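Local coordinates for protein deoxycytidylate deaminase (Cyanophage S-TIM5, PDB 4P9E) that probably catalyses the zinc-dependent hydrolytic deamination of dCMP to dUMP, at residues A[28-33]-A[70-75]. Numbering follows the deposited sequence.
With ZN (zinc ion), chain B.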
ATOM      1  N   MET A  28     -22.965  -4.482 -27.009  1.00 79.03           N
ATOM      2  CA  MET A  28     -23.226  -4.791 -25.615  1.00 66.49           C
ATOM      3  C   MET A  28     -22.624  -3.735 -24.723  1.00 61.60           C
ATOM      4  O   MET A  28     -21.460  -3.390 -24.887  1.00 61.74           O
ATOM      5  CB  MET A  28     -22.590  -6.122 -25.274  1.00 57.17           C
ATOM      6  CG  MET A  28     -23.342  -6.922 -24.265  1.00 52.71           C
ATOM      7  SD  MET A  28     -22.588  -8.543 -24.230  1.00 69.29           S
ATOM      8  CE  MET A  28     -24.030  -9.587 -23.974  1.00 88.69           C
ATOM      9  N   LYS A  29     -23.421  -3.218 -23.794  1.00 52.89           N
ATOM     10  CA  LYS A  29     -22.911  -2.368 -22.720  1.00 50.43           C
ATOM     11  C   LYS A  29     -22.774  -3.149 -21.394  1.00 43.72           C
ATOM     12  O   LYS A  29     -23.744  -3.696 -20.874  1.00 46.10           O
ATOM     13  CB  LYS A  29     -23.797  -1.140 -22.538  1.00 48.59           C
ATOM     14  CG  LYS A  29     -23.956  -0.311 -23.788  1.00 55.44           C
ATOM     15  CD  LYS A  29     -24.324   1.134 -23.452  1.00 54.27           C
ATOM     16  CE  LYS A  29     -24.734   1.905 -24.702  1.00 67.84           C
ATOM     17  NZ  LYS A  29     -23.792   1.656 -25.839  1.00 72.83           N
ATOM     18  N   VAL A  30     -21.556  -3.205 -20.868  1.00 49.29           N
ATOM     19  CA  VAL A  30     -21.250  -3.972 -19.661  1.00 42.92           C
ATOM     20  C   VAL A  30     -20.615  -3.080 -18.596  1.00 41.59           C
ATOM     21  O   VAL A  30     -19.806  -2.195 -18.902  1.00 39.34           O
ATOM     22  CB  VAL A  30     -20.267  -5.121 -19.978  1.00 41.68           C
ATOM     23  CG1 VAL A  30     -20.180  -6.108 -18.817  1.00 37.98           C
ATOM     24  CG2 VAL A  30     -20.685  -5.833 -21.253  1.00 42.23           C
ATOM     25  N   GLY A  31     -20.987  -3.306 -17.347  1.00 37.47           N
ATOM     26  CA  GLY A  31     -20.360  -2.606 -16.248  1.00 33.18           C
ATOM     27  C   GLY A  31     -19.843  -3.610 -15.251  1.00 34.85           C
ATOM     28  O   GLY A  31     -20.406  -4.682 -15.109  1.00 37.40           O
ATOM     29  N   ALA A  32     -18.756  -3.275 -14.569  1.00 38.29           N
ATOM     30  CA  ALA A  32     -18.258  -4.112 -13.476  1.00 37.46           C
ATOM     31  C   ALA A  32     -17.845  -3.253 -12.278  1.00 37.70           C
ATOM     32  O   ALA A  32     -17.510  -2.087 -12.428  1.00 34.31           O
ATOM     33  CB  ALA A  32     -17.101  -5.010 -13.941  1.00 31.92           C
ATOM     34  N   ILE A  33     -17.897  -3.854 -11.094  1.00 41.73           N
ATOM     35  CA  ILE A  33     -17.611  -3.200  -9.818  1.00 38.67           C
ATOM     36  C   ILE A  33     -16.858  -4.195  -8.944  1.00 40.25           C
ATOM     37  O   ILE A  33     -17.313  -5.317  -8.770  1.00 38.47           O
ATOM     38  CB  ILE A  33     -18.922  -2.818  -9.106  1.00 40.07           C
ATOM     39  CG1 ILE A  33     -19.500  -1.560  -9.722  1.00 44.72           C
ATOM     40  CG2 ILE A  33     -18.702  -2.538  -7.658  1.00 40.02           C
ATOM     41  CD1 ILE A  33     -18.658  -0.353  -9.473  1.00 42.80           C
ATOM     42  N   HIS A  70     -13.000  -5.506 -22.095  1.00 41.86           N
ATOM     43  CA  HIS A  70     -14.224  -5.828 -21.396  1.00 36.08           C
ATOM     44  C   HIS A  70     -14.225  -5.072 -20.081  1.00 32.56           C
ATOM     45  O   HIS A  70     -13.174  -4.659 -19.598  1.00 31.54           O
ATOM     46  CB  HIS A  70     -14.310  -7.324 -21.157  1.00 37.95           C
ATOM     47  CG  HIS A  70     -14.379  -8.125 -22.417  1.00 46.02           C
ATOM     48  ND1 HIS A  70     -14.328  -9.501 -22.425  1.00 47.68           N
ATOM     49  CD2 HIS A  70     -14.506  -7.745 -23.706  1.00 47.41           C
ATOM     50  CE1 HIS A  70     -14.404  -9.933 -23.672  1.00 41.30           C
ATOM     51  NE2 HIS A  70     -14.516  -8.889 -24.465  1.00 42.06           N
ATOM     52  N   ALA A  71     -15.408  -4.886 -19.516  1.00 37.31           N
ATOM     53  CA  ALA A  71     -15.572  -4.190 -18.250  1.00 37.29           C
ATOM     54  C   ALA A  71     -14.695  -4.808 -17.159  1.00 38.37           C
ATOM     55  O   ALA A  71     -14.133  -4.103 -16.322  1.00 31.96           O
ATOM     56  CB  ALA A  71     -17.034  -4.229 -17.831  1.00 38.25           C
ATOM     57  N   GLU A  72     -14.586  -6.133 -17.181  1.00 33.64           N
ATOM     58  CA  GLU A  72     -13.840  -6.859 -16.169  1.00 32.95           C
ATOM     59  C   GLU A  72     -12.347  -6.610 -16.348  1.00 34.79           C
ATOM     60  O   GLU A  72     -11.628  -6.423 -15.375  1.00 37.18           O
ATOM     61  CB  GLU A  72     -14.151  -8.368 -16.224  1.00 39.16           C
ATOM     62  CG  GLU A  72     -15.634  -8.761 -16.119  1.00 36.87           C
ATOM     63  CD  GLU A  72     -16.351  -8.795 -17.472  1.00 46.37           C
ATOM     64  OE1 GLU A  72     -16.102  -7.910 -18.330  1.00 42.60           O
ATOM     65  OE2 GLU A  72     -17.183  -9.710 -17.671  1.00 47.91           O
ATOM     66  N   GLN A  73     -11.878  -6.608 -17.591  1.00 32.01           N
ATOM     67  CA  GLN A  73     -10.517  -6.180 -17.900  1.00 32.57           C
ATOM     68  C   GLN A  73     -10.163  -4.761 -17.393  1.00 29.62           C
ATOM     69  O   GLN A  73      -9.086  -4.545 -16.838  1.00 26.41           O
ATOM     70  CB  GLN A  73     -10.254  -6.314 -19.393  1.00 33.85           C
ATOM     71  CG  GLN A  73     -10.033  -7.749 -19.792  1.00 36.54           C
ATOM     72  CD  GLN A  73     -10.216  -8.010 -21.279  1.00 46.58           C
ATOM     73  OE1 GLN A  73     -10.419  -7.092 -22.071  1.00 45.41           O
ATOM     74  NE2 GLN A  73     -10.163  -9.286 -21.660  1.00 50.97           N
ATOM     75  N   ASN A  74     -11.078  -3.815 -17.566  1.00 34.99           N
ATOM     76  CA  ASN A  74     -10.886  -2.472 -17.025  1.00 36.31           C
ATOM     77  C   ASN A  74     -10.789  -2.403 -15.495  1.00 36.86           C
ATOM     78  O   ASN A  74      -9.878  -1.771 -14.943  1.00 39.87           O
ATOM     79  CB  ASN A  74     -11.964  -1.528 -17.533  1.00 36.33           C
ATOM     80  CG  ASN A  74     -11.560  -0.840 -18.807  1.00 43.54           C
ATOM     81  OD1 ASN A  74     -10.395  -0.479 -18.982  1.00 38.34           O
ATOM     82  ND2 ASN A  74     -12.512  -0.653 -19.711  1.00 52.15           N
ATOM     83  N   ALA A  75     -11.721  -3.052 -14.818  1.00 25.61           N
ATOM     84  CA  ALA A  75     -11.678  -3.125 -13.372  1.00 25.95           C
ATOM     85  C   ALA A  75     -10.352  -3.738 -12.889  1.00 30.78           C
ATOM     86  O   ALA A  75      -9.654  -3.165 -12.049  1.00 31.06           O
ATOM     87  CB  ALA A  75     -12.881  -3.917 -12.843  1.00 23.23           C
TER
HETATM   88 ZN    ZN B 201     -14.675 -10.885 -21.071  1.00 54.55          ZN
HETATM   89  O   HOH W   1     -16.894 -10.409 -20.152  1.00 61.98           O
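G31 and A71 are the residues whose CA atoms lie nearest each other across the two segments, 5.4 Å apart, where the start of strand 31-36 packs against the first turn of helix 71-80. The short axes run in roughly the same direction, 35° apart and separated by 7.3 Å, a spacing that small residues make possible. A71 points its methyl toward the strand, with CB 3.6 Å from V30 O and 4.0 Å from A32 CB. V30 holds CG1 anti to its backbone N (chi1 -167°), which brings that branch alongside A71 CB at 3.8 Å; A32 CB also lies near A75 CB, more loosely, one turn further along the helix, and no hydrogen bond joins the segments. This is the helix-on-sheet layer of the cytidine deaminase fold, in which the helix start carries the His-Ala-Glu sequence of the zinc site. H70, at the N-cap, binds zinc through ND1 at 2.0 Å, and C98 and C101 supply the protein's other ligands. The backbone N of H70 donates to Q73 OE1, meeting that oxygen from above the amide plane rather than along a lone pair. E72, the predicted proton donor, bends its carboxylate back (chi2 88°), OE1 coming to 4.5 Å from V30 CG1; its OE2 accepts a hydrogen bond of 2.6 Å from the zinc-bound water, while C93, P97 and C101 pack around the side chain.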